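Local coordinates for protein aspartate aminotransferase (Leishmania major, PDB 4H51) that probably catalyses the pyridoxal phosphate-dependent transfer of an amino group between L-aspartate and 2-oxoglutarate, working as a homodimer, at residues F92-Y101 with R273-L281; V111-T119 with Y302-A310. One frame throughout, in Å; residues are numbered along the deposited sequence. Where two conformers were deposited one is given.

Interaction 1 of 2, residues F92-Y101 with R273-L281; sequences FIDEAVKIIY and RAGTLSLLL
Water 1 joins Y101 to S278, standing 2.8 Å from Y101 OH and 2.8 Å from S278 OG. No direct hydrogen bond links the two segments, so this bridge and close apolar packing make the contact. Y101 also meets L280: Y101 OH lies 3.7 Å from L280 CD1, while L280 CD2 sits over one face of the ring, displaced toward the rim. With CG anti to its carbonyl carbon (chi1 -69°), the ring drops from the last turn of the helix toward the strand.

At the other end F92 reaches A274 to T276. G275 O comes up to the ring's edge, in its plane, 3.4 Å from F92 CE2. T276 CG2 lies 3.6 Å from F92 CE2 and 3.7 Å from A96 CB, a methyl lodged between the F92 ring and A96 one turn further on; A96 CB itself rests over one face of F92. The threonine torsion (chi1 70°) directs CG2 into this apolar site and turns OG1 to Q261, its hydrogen-bond partner. Midway, V97 CG1 approaches S278 CB at 4.0 Å.

The short axes approach to 9.0 Å at 72°, and the register I93–T276, V97–S278, Y101–L280 steps about one helical turn for every two strand residues, the helix drawing away toward Y101. This is helix-on-sheet packing in the large domain of a fold type I aminotransferase. Strand 274-280 runs antiparallel to both of its neighbours, 110-116 and 258-262; helix 90-101 lies across one face of the sheet, its A96 O also bonded to Q261 NE2 of strand 258-262.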
ATOM      1  N   PHE B  92       7.974 -14.662   3.840  1.00 12.17           N
ATOM      2  CA  PHE B  92       7.611 -13.698   4.871  1.00 11.74           C
ATOM      3  C   PHE B  92       6.264 -14.086   5.467  1.00 11.54           C
ATOM      4  O   PHE B  92       6.101 -14.191   6.693  1.00 11.20           O
ATOM      5  CB  PHE B  92       7.506 -12.276   4.302  1.00 11.76           C
ATOM      6  CG  PHE B  92       6.772 -11.326   5.203  1.00 11.51           C
ATOM      7  CD1 PHE B  92       7.324 -10.976   6.421  1.00 11.61           C
ATOM      8  CD2 PHE B  92       5.557 -10.817   4.859  1.00 11.57           C
ATOM      9  CE1 PHE B  92       6.647 -10.145   7.277  1.00 11.56           C
ATOM     10  CE2 PHE B  92       4.867  -9.965   5.708  1.00 11.71           C
ATOM     11  CZ  PHE B  92       5.425  -9.624   6.915  1.00 11.44           C
ATOM     12  N   ILE B  93       5.289 -14.303   4.608  1.00 11.87           N
ATOM     13  CA  ILE B  93       3.930 -14.571   5.095  1.00 11.93           C
ATOM     14  C   ILE B  93       3.905 -15.785   6.041  1.00 12.73           C
ATOM     15  O   ILE B  93       3.314 -15.716   7.125  1.00 12.47           O
ATOM     16  CB  ILE B  93       2.946 -14.815   3.936  1.00 12.15           C
ATOM     17  CG1 ILE B  93       2.766 -13.549   3.053  1.00 11.68           C
ATOM     18  CG2 ILE B  93       1.584 -15.331   4.472  1.00 12.22           C
ATOM     19  CD1 ILE B  93       2.234 -13.897   1.678  1.00 11.92           C
ATOM     20  N   ASP B  94       4.525 -16.869   5.605  1.00 13.51           N
ATOM     21  CA  ASP B  94       4.573 -18.131   6.383  1.00 14.46           C
ATOM     22  C   ASP B  94       5.237 -17.952   7.731  1.00 14.49           C
ATOM     23  O   ASP B  94       4.689 -18.391   8.766  1.00 15.06           O
ATOM     24  CB  ASP B  94       5.257 -19.245   5.600  1.00 15.51           C
ATOM     25  CG  ASP B  94       4.459 -19.658   4.363  1.00 16.46           C
ATOM     26  OD1 ASP B  94       3.314 -19.229   4.201  1.00 17.05           O
ATOM     27  OD2 ASP B  94       5.000 -20.389   3.526  1.00 17.54           O
ATOM     28  N   GLU B  95       6.390 -17.292   7.745  1.00 14.32           N
ATOM     29  CA  GLU B  95       7.089 -17.046   9.010  1.00 13.99           C
ATOM     30  C   GLU B  95       6.323 -16.092   9.910  1.00 13.71           C
ATOM     31  O   GLU B  95       6.315 -16.269  11.165  1.00 13.16           O
ATOM     32  CB  GLU B  95       8.511 -16.510   8.795  1.00 14.59           C
ATOM     33  CG  GLU B  95       9.516 -17.451   8.151  1.00 15.73           C
ATOM     34  CD  GLU B  95       9.885 -18.673   8.975  1.00 17.59           C
ATOM     35  OE1 GLU B  95       9.583 -18.741  10.184  1.00 18.75           O
ATOM     36  OE2 GLU B  95      10.532 -19.548   8.376  1.00 20.16           O
ATOM     37  N   ALA B  96       5.676 -15.084   9.312  1.00 12.90           N
ATOM     38  CA  ALA B  96       4.971 -14.082  10.067  1.00 12.72           C
ATOM     39  C   ALA B  96       3.787 -14.724  10.786  1.00 13.36           C
ATOM     40  O   ALA B  96       3.584 -14.488  11.964  1.00 13.91           O
ATOM     41  CB  ALA B  96       4.494 -12.932   9.150  1.00 12.93           C
ATOM     42  N   VAL B  97       3.023 -15.573  10.113  1.00 14.29           N
ATOM     43  CA  VAL B  97       1.834 -16.130  10.769  1.00 15.47           C
ATOM     44  C   VAL B  97       2.249 -17.122  11.865  1.00 17.19           C
ATOM     45  O   VAL B  97       1.520 -17.278  12.871  1.00 18.51           O
ATOM     46  CB  VAL B  97       0.776 -16.752   9.793  1.00 15.19           C
ATOM     47  CG1 VAL B  97       0.249 -15.682   8.799  1.00 14.79           C
ATOM     48  CG2 VAL B  97       1.301 -17.975   9.108  1.00 15.44           C
ATOM     49  N   LYS B  98       3.405 -17.759  11.685  1.00 17.93           N
ATOM     50  CA  LYS B  98       3.975 -18.639  12.704  1.00 20.09           C
ATOM     51  C   LYS B  98       4.206 -17.946  14.022  1.00 19.11           C
ATOM     52  O   LYS B  98       4.025 -18.555  15.070  1.00 18.61           O
ATOM     53  CB  LYS B  98       5.330 -19.207  12.284  1.00 23.19           C
ATOM     54  CG  LYS B  98       5.250 -20.546  11.610  1.00 26.29           C
ATOM     55  CD  LYS B  98       6.603 -21.156  11.276  1.00 28.37           C
ATOM     56  CE  LYS B  98       6.470 -21.919   9.960  1.00 31.01           C
ATOM     57  NZ  LYS B  98       7.610 -22.819   9.606  1.00 33.92           N
ATOM     58  N   ILE B  99       4.634 -16.692  14.014  1.00 17.96           N
ATOM     59  CA  ILE B  99       4.930 -16.050  15.307  1.00 19.08           C
ATOM     60  C   ILE B  99       3.648 -15.814  16.084  1.00 18.28           C
ATOM     61  O   ILE B  99       3.649 -15.722  17.285  1.00 15.68           O
ATOM     62  CB  ILE B  99       5.754 -14.747  15.206  1.00 19.77           C
ATOM     63  CG1 ILE B  99       4.919 -13.575  14.735  1.00 20.15           C
ATOM     64  CG2 ILE B  99       7.012 -14.996  14.371  1.00 19.68           C
ATOM     65  CD1 ILE B  99       5.487 -12.217  15.125  1.00 21.64           C
ATOM     66  N   ILE B 100       2.537 -15.697  15.367  1.00 18.76           N
ATOM     67  CA  ILE B 100       1.306 -15.447  16.070  1.00 20.24           C
ATOM     68  C   ILE B 100       0.721 -16.775  16.579  1.00 18.08           C
ATOM     69  O   ILE B 100       0.386 -16.842  17.761  1.00 17.30           O
ATOM     70  CB  ILE B 100       0.340 -14.473  15.346  1.00 22.36           C
ATOM     71  CG1 ILE B 100      -0.922 -14.294  16.177  1.00 25.18           C
ATOM     72  CG2 ILE B 100       0.070 -14.819  13.876  1.00 23.74           C
ATOM     73  CD1 ILE B 100      -0.651 -13.322  17.339  1.00 25.16           C
ATOM     74  N   TYR B 101       0.674 -17.820  15.750  1.00 16.48           N
ATOM     75  CA  TYR B 101       0.028 -19.089  16.142  1.00 18.32           C
ATOM     76  C   TYR B 101       0.957 -20.163  16.671  1.00 18.67           C
ATOM     77  O   TYR B 101       0.484 -21.120  17.247  1.00 19.41           O
ATOM     78  CB  TYR B 101      -0.800 -19.637  14.984  1.00 17.51           C
ATOM     79  CG  TYR B 101      -1.995 -18.786  14.727  1.00 16.72           C
ATOM     80  CD1 TYR B 101      -2.987 -18.656  15.702  1.00 16.14           C
ATOM     81  CD2 TYR B 101      -2.113 -18.027  13.566  1.00 16.09           C
ATOM     82  CE1 TYR B 101      -4.077 -17.856  15.495  1.00 15.93           C
ATOM     83  CE2 TYR B 101      -3.203 -17.222  13.360  1.00 15.21           C
ATOM     84  CZ  TYR B 101      -4.185 -17.146  14.337  1.00 15.28           C
ATOM     85  OH  TYR B 101      -5.291 -16.352  14.167  1.00 14.58           O
ATOM     86  N   ARG B 273       6.356  -0.791   6.090  1.00 11.02           N
ATOM     87  CA  ARG B 273       4.977  -1.198   5.926  1.00 10.66           C
ATOM     88  C   ARG B 273       4.828  -2.704   5.699  1.00 11.11           C
ATOM     89  O   ARG B 273       4.246  -3.140   4.700  1.00 12.10           O
ATOM     90  CB  ARG B 273       4.299  -0.435   4.783  1.00 10.81           C
ATOM     91  CG  ARG B 273       4.709   1.039   4.595  1.00 10.52           C
ATOM     92  CD  ARG B 273       4.498   1.917   5.798  1.00 10.27           C
ATOM     93  NE  ARG B 273       3.082   1.980   6.217  1.00 10.12           N
ATOM     94  CZ  ARG B 273       2.600   1.679   7.411  1.00  9.59           C
ATOM     95  NH1 ARG B 273       3.420   1.274   8.393  1.00  9.92           N
ATOM     96  NH2 ARG B 273       1.284   1.741   7.618  1.00  9.45           N
ATOM     97  N   ALA B 274       5.304  -3.489   6.656  1.00 11.14           N
ATOM     98  CA  ALA B 274       5.285  -4.967   6.542  1.00 10.75           C
ATOM     99  C   ALA B 274       4.229  -5.518   7.488  1.00 10.72           C
ATOM    100  O   ALA B 274       4.316  -5.339   8.716  1.00 10.57           O
ATOM    101  CB  ALA B 274       6.651  -5.561   6.873  1.00 10.95           C
ATOM    102  N   GLY B 275       3.251  -6.208   6.921  1.00 10.07           N
ATOM    103  CA  GLY B 275       2.136  -6.766   7.700  1.00  9.86           C
ATOM    104  C   GLY B 275       1.557  -7.988   7.018  1.00  9.52           C
ATOM    105  O   GLY B 275       1.905  -8.296   5.873  1.00  8.79           O
ATOM    106  N   THR B 276       0.640  -8.666   7.709  1.00  9.23           N
ATOM    107  CA  THR B 276      -0.161  -9.687   7.082  1.00  9.22           C
ATOM    108  C   THR B 276      -1.620  -9.621   7.499  1.00  9.16           C
ATOM    109  O   THR B 276      -1.985  -9.111   8.572  1.00  8.73           O
ATOM    110  CB  THR B 276       0.319 -11.134   7.404  1.00  9.67           C
ATOM    111  OG1 THR B 276       0.064 -11.465   8.781  1.00  9.79           O
ATOM    112  CG2 THR B 276       1.840 -11.335   7.094  1.00  9.97           C
ATOM    113  N   LEU B 277      -2.462 -10.236   6.662  1.00  9.43           N
ATOM    114  CA  LEU B 277      -3.857 -10.524   7.026  1.00  9.43           C
ATOM    115  C   LEU B 277      -4.051 -12.013   6.885  1.00  9.79           C
ATOM    116  O   LEU B 277      -3.674 -12.606   5.861  1.00  9.92           O
ATOM    117  CB  LEU B 277      -4.855  -9.788   6.085  1.00  9.65           C
ATOM    118  CG  LEU B 277      -6.331 -10.149   6.316  1.00  9.56           C
ATOM    119  CD1 LEU B 277      -6.916  -9.524   7.598  1.00  9.14           C
ATOM    120  CD2 LEU B 277      -7.114  -9.672   5.093  1.00  9.86           C
ATOM    121  N   SER B 278      -4.640 -12.637   7.905  1.00  9.83           N
ATOM    122  CA  SER B 278      -4.797 -14.063   7.933  1.00 10.13           C
ATOM    123  C   SER B 278      -6.199 -14.454   8.488  1.00 10.54           C
ATOM    124  O   SER B 278      -6.772 -13.753   9.320  1.00 10.25           O
ATOM    125  CB  SER B 278      -3.666 -14.716   8.719  1.00 10.01           C
ATOM    126  OG  SER B 278      -3.747 -14.429  10.072  1.00  9.92           O
ATOM    127  N   LEU B 279      -6.721 -15.550   7.953  1.00 10.79           N
ATOM    128  CA  LEU B 279      -7.955 -16.164   8.391  1.00 11.64           C
ATOM    129  C   LEU B 279      -7.719 -17.644   8.671  1.00 13.00           C
ATOM    130  O   LEU B 279      -7.176 -18.358   7.834  1.00 13.10           O
ATOM    131  CB  LEU B 279      -9.031 -16.090   7.302  1.00 11.55           C
ATOM    132  CG  LEU B 279     -10.425 -16.686   7.581  1.00 11.82           C
ATOM    133  CD1 LEU B 279     -11.142 -16.002   8.734  1.00 11.65           C
ATOM    134  CD2 LEU B 279     -11.305 -16.634   6.352  1.00 12.11           C
ATOM    135  N   LEU B 280      -8.203 -18.082   9.814  1.00 14.48           N
ATOM    136  CA  LEU B 280      -8.339 -19.488  10.124  1.00 16.33           C
ATOM    137  C   LEU B 280      -9.680 -19.977   9.644  1.00 18.20           C
ATOM    138  O   LEU B 280     -10.709 -19.452  10.083  1.00 17.59           O
ATOM    139  CB  LEU B 280      -8.339 -19.684  11.639  1.00 17.08           C
ATOM    140  CG  LEU B 280      -7.078 -19.238  12.368  1.00 17.76           C
ATOM    141  CD1 LEU B 280      -7.196 -19.567  13.875  1.00 17.95           C
ATOM    142  CD2 LEU B 280      -5.848 -19.881  11.747  1.00 19.30           C
ATOM    143  N   LEU B 281      -9.710 -21.012   8.813  1.00 20.80           N
ATOM    144  CA  LEU B 281     -10.992 -21.422   8.282  1.00 25.23           C
ATOM    145  C   LEU B 281     -11.329 -22.898   8.575  1.00 31.82           C
ATOM    146  O   LEU B 281     -10.592 -23.832   8.220  1.00 37.91           O
ATOM    147  CB  LEU B 281     -11.106 -20.997   6.799  1.00 26.81           C
ATOM    148  CG  LEU B 281     -12.486 -20.953   6.115  1.00 27.75           C
ATOM    149  CD1 LEU B 281     -13.593 -20.332   6.959  1.00 28.91           C
ATOM    150  CD2 LEU B 281     -12.452 -20.268   4.763  1.00 29.33           C
TER
HETATM  151  O   HOH W   1      -5.817 -15.653  11.511  1.00 12.36           O

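Interaction 2 of 2, residues V111-T119 with Y302-A310; sequences VAVQTLSGT and YTCPPAHGA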
ATOM      1  N   VAL B 111      -5.429 -19.061   5.591  1.00 17.06           N
ATOM      2  CA  VAL B 111      -5.216 -18.344   4.335  1.00 16.23           C
ATOM      3  C   VAL B 111      -4.658 -16.988   4.727  1.00 14.46           C
ATOM      4  O   VAL B 111      -5.188 -16.316   5.644  1.00 13.35           O
ATOM      5  CB  VAL B 111      -6.489 -18.341   3.413  1.00 16.69           C
ATOM      6  CG1 VAL B 111      -7.740 -17.998   4.183  1.00 16.72           C
ATOM      7  CG2 VAL B 111      -6.346 -17.454   2.172  1.00 16.92           C
ATOM      8  N   ALA B 112      -3.565 -16.586   4.079  1.00 13.00           N
ATOM      9  CA  ALA B 112      -2.885 -15.357   4.479  1.00 12.05           C
ATOM     10  C   ALA B 112      -2.253 -14.646   3.284  1.00 11.68           C
ATOM     11  O   ALA B 112      -1.803 -15.309   2.345  1.00 11.84           O
ATOM     12  CB  ALA B 112      -1.795 -15.680   5.515  1.00 11.54           C
ATOM     13  N   VAL B 113      -2.218 -13.321   3.344  1.00 10.82           N
ATOM     14  CA  VAL B 113      -1.535 -12.488   2.368  1.00 10.50           C
ATOM     15  C   VAL B 113      -0.697 -11.452   3.110  1.00 10.11           C
ATOM     16  O   VAL B 113      -1.011 -11.093   4.299  1.00  9.82           O
ATOM     17  CB  VAL B 113      -2.519 -11.728   1.418  1.00 10.56           C
ATOM     18  CG1 VAL B 113      -3.300 -12.690   0.490  1.00 11.29           C
ATOM     19  CG2 VAL B 113      -3.512 -10.849   2.188  1.00 10.28           C
ATOM     20  N   GLN B 114       0.336 -10.969   2.412  1.00  9.54           N
ATOM     21  CA  GLN B 114       1.082  -9.805   2.831  1.00  9.56           C
ATOM     22  C   GLN B 114       0.236  -8.544   2.597  1.00  9.26           C
ATOM     23  O   GLN B 114      -0.492  -8.432   1.598  1.00  9.89           O
ATOM     24  CB  GLN B 114       2.442  -9.748   2.072  1.00  9.47           C
ATOM     25  CG  GLN B 114       3.291  -8.537   2.399  1.00  9.22           C
ATOM     26  CD  GLN B 114       4.574  -8.503   1.653  1.00  9.55           C
ATOM     27  OE1 GLN B 114       5.023  -9.546   1.187  1.00  9.94           O
ATOM     28  NE2 GLN B 114       5.213  -7.308   1.565  1.00  9.36           N
ATOM     29  N   THR B 115       0.334  -7.597   3.507  1.00  9.46           N
ATOM     30  CA  THR B 115      -0.429  -6.358   3.451  1.00  9.53           C
ATOM     31  C   THR B 115       0.469  -5.150   3.663  1.00  9.73           C
ATOM     32  O   THR B 115       1.617  -5.284   4.060  1.00  9.80           O
ATOM     33  CB  THR B 115      -1.501  -6.333   4.562  1.00  9.29           C
ATOM     34  OG1 THR B 115      -0.830  -6.448   5.854  1.00  9.31           O
ATOM     35  CG2 THR B 115      -2.531  -7.487   4.357  1.00  9.48           C
ATOM     36  N   LEU B 116      -0.088  -3.952   3.440  1.00 10.30           N
ATOM     37  CA  LEU B 116       0.622  -2.716   3.760  0.60 10.37           C
ATOM     38  C   LEU B 116       0.583  -2.477   5.276  1.00 10.26           C
ATOM     39  O   LEU B 116      -0.132  -1.615   5.776  1.00 10.69           O
ATOM     40  CB  LEU B 116       0.053  -1.528   2.977  0.60 10.40           C
ATOM     41  CG  LEU B 116       0.705  -1.275   1.606  0.60 10.90           C
ATOM     42  CD1 LEU B 116       2.141  -0.789   1.788  0.60 10.43           C
ATOM     43  CD2 LEU B 116       0.650  -2.488   0.659  0.60 10.69           C
ATOM     44  N   SER B 117       1.374  -3.257   5.997  1.00 10.27           N
ATOM     45  CA  SER B 117       1.458  -3.193   7.440  1.00 10.39           C
ATOM     46  C   SER B 117       0.103  -3.520   8.085  1.00 10.72           C
ATOM     47  O   SER B 117      -0.798  -4.081   7.419  1.00 10.80           O
ATOM     48  CB  SER B 117       2.026  -1.833   7.878  1.00 11.11           C
ATOM     49  OG  SER B 117       3.002  -2.058   8.894  1.00 11.49           O
ATOM     50  N   GLY B 118      -0.061  -3.143   9.338  1.00 10.31           N
ATOM     51  CA  GLY B 118      -1.285  -3.438  10.067  1.00 10.57           C
ATOM     52  C   GLY B 118      -2.452  -2.618   9.603  1.00 10.12           C
ATOM     53  O   GLY B 118      -3.572  -3.086   9.605  1.00 10.97           O
ATOM     54  N   THR B 119      -2.216  -1.368   9.223  1.00  9.95           N
ATOM     55  CA  THR B 119      -3.304  -0.542   8.739  1.00  9.62           C
ATOM     56  C   THR B 119      -3.846  -1.202   7.478  1.00  9.60           C
ATOM     57  O   THR B 119      -5.043  -1.367   7.343  1.00  9.30           O
ATOM     58  CB  THR B 119      -2.899   0.914   8.409  1.00  9.94           C
ATOM     59  OG1 THR B 119      -2.260   1.561   9.531  1.00  9.75           O
ATOM     60  CG2 THR B 119      -4.125   1.717   7.914  1.00  9.59           C
ATOM     61  N   TYR B 302      -3.469  -1.768  -5.359  1.00 11.22           N
ATOM     62  CA  TYR B 302      -2.060  -1.460  -5.483  1.00 10.80           C
ATOM     63  C   TYR B 302      -1.279  -2.574  -6.175  1.00 10.72           C
ATOM     64  O   TYR B 302      -0.087  -2.515  -6.215  1.00 10.62           O
ATOM     65  CB  TYR B 302      -1.453  -1.119  -4.124  1.00 10.44           C
ATOM     66  CG  TYR B 302      -1.537  -2.205  -3.094  1.00 10.38           C
ATOM     67  CD1 TYR B 302      -0.572  -3.191  -3.008  1.00 10.41           C
ATOM     68  CD2 TYR B 302      -2.638  -2.295  -2.241  1.00 10.45           C
ATOM     69  CE1 TYR B 302      -0.665  -4.208  -2.069  1.00 10.41           C
ATOM     70  CE2 TYR B 302      -2.744  -3.312  -1.280  1.00 10.26           C
ATOM     71  CZ  TYR B 302      -1.778  -4.285  -1.222  1.00 10.50           C
ATOM     72  OH  TYR B 302      -1.862  -5.302  -0.280  1.00 10.54           O
ATOM     73  N   THR B 303      -1.975  -3.552  -6.757  1.00 10.74           N
ATOM     74  CA  THR B 303      -1.369  -4.646  -7.502  1.00 11.03           C
ATOM     75  C   THR B 303      -0.603  -5.654  -6.628  1.00 11.16           C
ATOM     76  O   THR B 303      -0.927  -6.857  -6.611  1.00 11.29           O
ATOM     77  CB  THR B 303      -0.497  -4.143  -8.688  1.00 11.15           C
ATOM     78  OG1 THR B 303      -1.340  -3.616  -9.707  1.00 11.20           O
ATOM     79  CG2 THR B 303       0.297  -5.287  -9.294  1.00 11.29           C
ATOM     80  N   CYS B 304       0.444  -5.192  -5.936  1.00 11.29           N
ATOM     81  CA  CYS B 304       1.253  -6.083  -5.106  1.00 11.08           C
ATOM     82  C   CYS B 304       2.059  -5.286  -4.102  1.00 10.57           C
ATOM     83  O   CYS B 304       2.293  -4.063  -4.312  1.00 10.49           O
ATOM     84  CB  CYS B 304       2.120  -7.008  -5.961  1.00 11.87           C
ATOM     85  SG  CYS B 304       3.348  -6.200  -7.006  1.00 14.19           S
ATOM     86  N   PRO B 305       2.461  -5.940  -2.999  1.00 10.11           N
ATOM     87  CA  PRO B 305       3.016  -5.166  -1.892  1.00  9.79           C
ATOM     88  C   PRO B 305       4.517  -4.883  -2.002  1.00  9.75           C
ATOM     89  O   PRO B 305       5.225  -5.588  -2.757  1.00  9.83           O
ATOM     90  CB  PRO B 305       2.739  -6.058  -0.682  1.00  9.53           C
ATOM     91  CG  PRO B 305       2.902  -7.437  -1.243  1.00  9.65           C
ATOM     92  CD  PRO B 305       2.375  -7.385  -2.663  1.00  9.98           C
ATOM     93  N   PRO B 306       5.010  -3.889  -1.231  1.00  9.49           N
ATOM     94  CA  PRO B 306       6.437  -3.569  -1.213  1.00  9.98           C
ATOM     95  C   PRO B 306       7.269  -4.693  -0.562  1.00 10.21           C
ATOM     96  O   PRO B 306       6.885  -5.236   0.471  1.00 10.08           O
ATOM     97  CB  PRO B 306       6.531  -2.256  -0.417  1.00  9.89           C
ATOM     98  CG  PRO B 306       5.312  -2.278   0.465  1.00  9.56           C
ATOM     99  CD  PRO B 306       4.240  -3.058  -0.281  1.00  9.51           C
ATOM    100  N   ALA B 307       8.402  -4.984  -1.170  1.00 10.59           N
ATOM    101  CA  ALA B 307       9.168  -6.173  -0.782  1.00 11.07           C
ATOM    102  C   ALA B 307      10.182  -5.936   0.318  1.00 11.09           C
ATOM    103  O   ALA B 307      10.480  -6.839   1.084  1.00 11.50           O
ATOM    104  CB  ALA B 307       9.825  -6.810  -1.991  1.00 11.29           C
ATOM    105  N   HIS B 308      10.739  -4.732   0.413  1.00 11.86           N
ATOM    106  CA  HIS B 308      11.896  -4.550   1.297  1.00 11.91           C
ATOM    107  C   HIS B 308      11.592  -4.907   2.745  1.00 11.08           C
ATOM    108  O   HIS B 308      12.362  -5.660   3.366  1.00 11.11           O
ATOM    109  CB  HIS B 308      12.425  -3.141   1.176  1.00 12.86           C
ATOM    110  CG  HIS B 308      13.752  -2.931   1.839  1.00 13.71           C
ATOM    111  ND1 HIS B 308      14.888  -3.557   1.410  1.00 15.30           N
ATOM    112  CD2 HIS B 308      14.121  -2.129   2.910  1.00 13.94           C
ATOM    113  CE1 HIS B 308      15.906  -3.192   2.201  1.00 14.98           C
ATOM    114  NE2 HIS B 308      15.438  -2.304   3.105  1.00 14.88           N
ATOM    115  N   GLY B 309      10.494  -4.408   3.316  1.00 10.25           N
ATOM    116  CA  GLY B 309      10.177  -4.714   4.733  1.00 10.31           C
ATOM    117  C   GLY B 309       9.956  -6.223   4.967  1.00 10.52           C
ATOM    118  O   GLY B 309      10.450  -6.804   5.920  1.00 10.40           O
ATOM    119  N   ALA B 310       9.235  -6.838   4.036  1.00 11.03           N
ATOM    120  CA  ALA B 310       8.946  -8.291   4.076  1.00 11.23           C
ATOM    121  C   ALA B 310      10.245  -9.089   4.003  1.00 11.59           C
ATOM    122  O   ALA B 310      10.408 -10.051   4.700  1.00 11.14           O
ATOM    123  CB  ALA B 310       8.021  -8.678   2.934  1.00 11.21           C
TER
HETATM  124  O   HOH W   2      -0.447  -7.502  -0.818  1.00 10.78           O
HETATM  125  O   HOH W   3      -2.729  -4.173   2.299  1.00  9.81           O
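L116 lies against Y302 and P306 at an inverse gamma turn, where strand 110-116 gives way to helix 117-129 of the cofactor-binding domain. In the conformer described here, L116 CD2 stands over one face of the Y302 ring, 3.7 Å from its centroid and 22° off the normal, a CH-pi contact. L116 CD1 reaches P306 CD at 3.7 Å. A second conformer of L116 is deposited, so both contacts are provisional.

Q114 makes the other half of the interface. From CG, anti to the backbone N (chi1 178°), the chain runs out extended and carries the amide past the P305 ring, with Q114 CD 3.5 Å from P305 CG. The amide end also lies against A310 CB, in the first turn of helix 307-318. Q114 NE2 gives a weak, strongly bent hydrogen bond to P306 O (2.9 Å, 119° at the hydrogen), its only bond across the contact, whereas OE1 is held by Y89 N.

Two waters tie the tyrosine to the strand backbone. Y302 OH donates to water 2 (2.7 Å), which donates to Q114 O (2.6 Å), and receives a bond from water 3, which accepts from L116 N (2.9 Å). The hydroxyl thus has defined donor and acceptor roles.

Farther out, S117 OG, G118 N and T119 OG1 bind the phosphate of the modified residue at position 265, placing the turn at the phosphate-binding cup for the cofactor. The turn is braced by T115 OG1, which donates to S117 O at 2.8 Å from above the carbonyl plane.

In the fold
Both contacts are buried and share one sheet: interaction 1 lays a helix across strand 274-280, and interaction 2 sets a loop and a helix start against the end of its antiparallel neighbour, strand 110-116. Backbone bonds L277 N to V113 O and L279 N to V111 O join the two, centres about 11 Å apart. Their chemistry differs with place. Residues 92-101 with 273-281 are mainly apolar packing with a single bridging water, whereas 111-119 with 302-310 add a side-chain amide and two bridging waters at the strand end, from which S117 to T119 lead to the cofactor phosphate. R273 also bonds to that phosphate, and to Y302 O and C304 O of the second subunit.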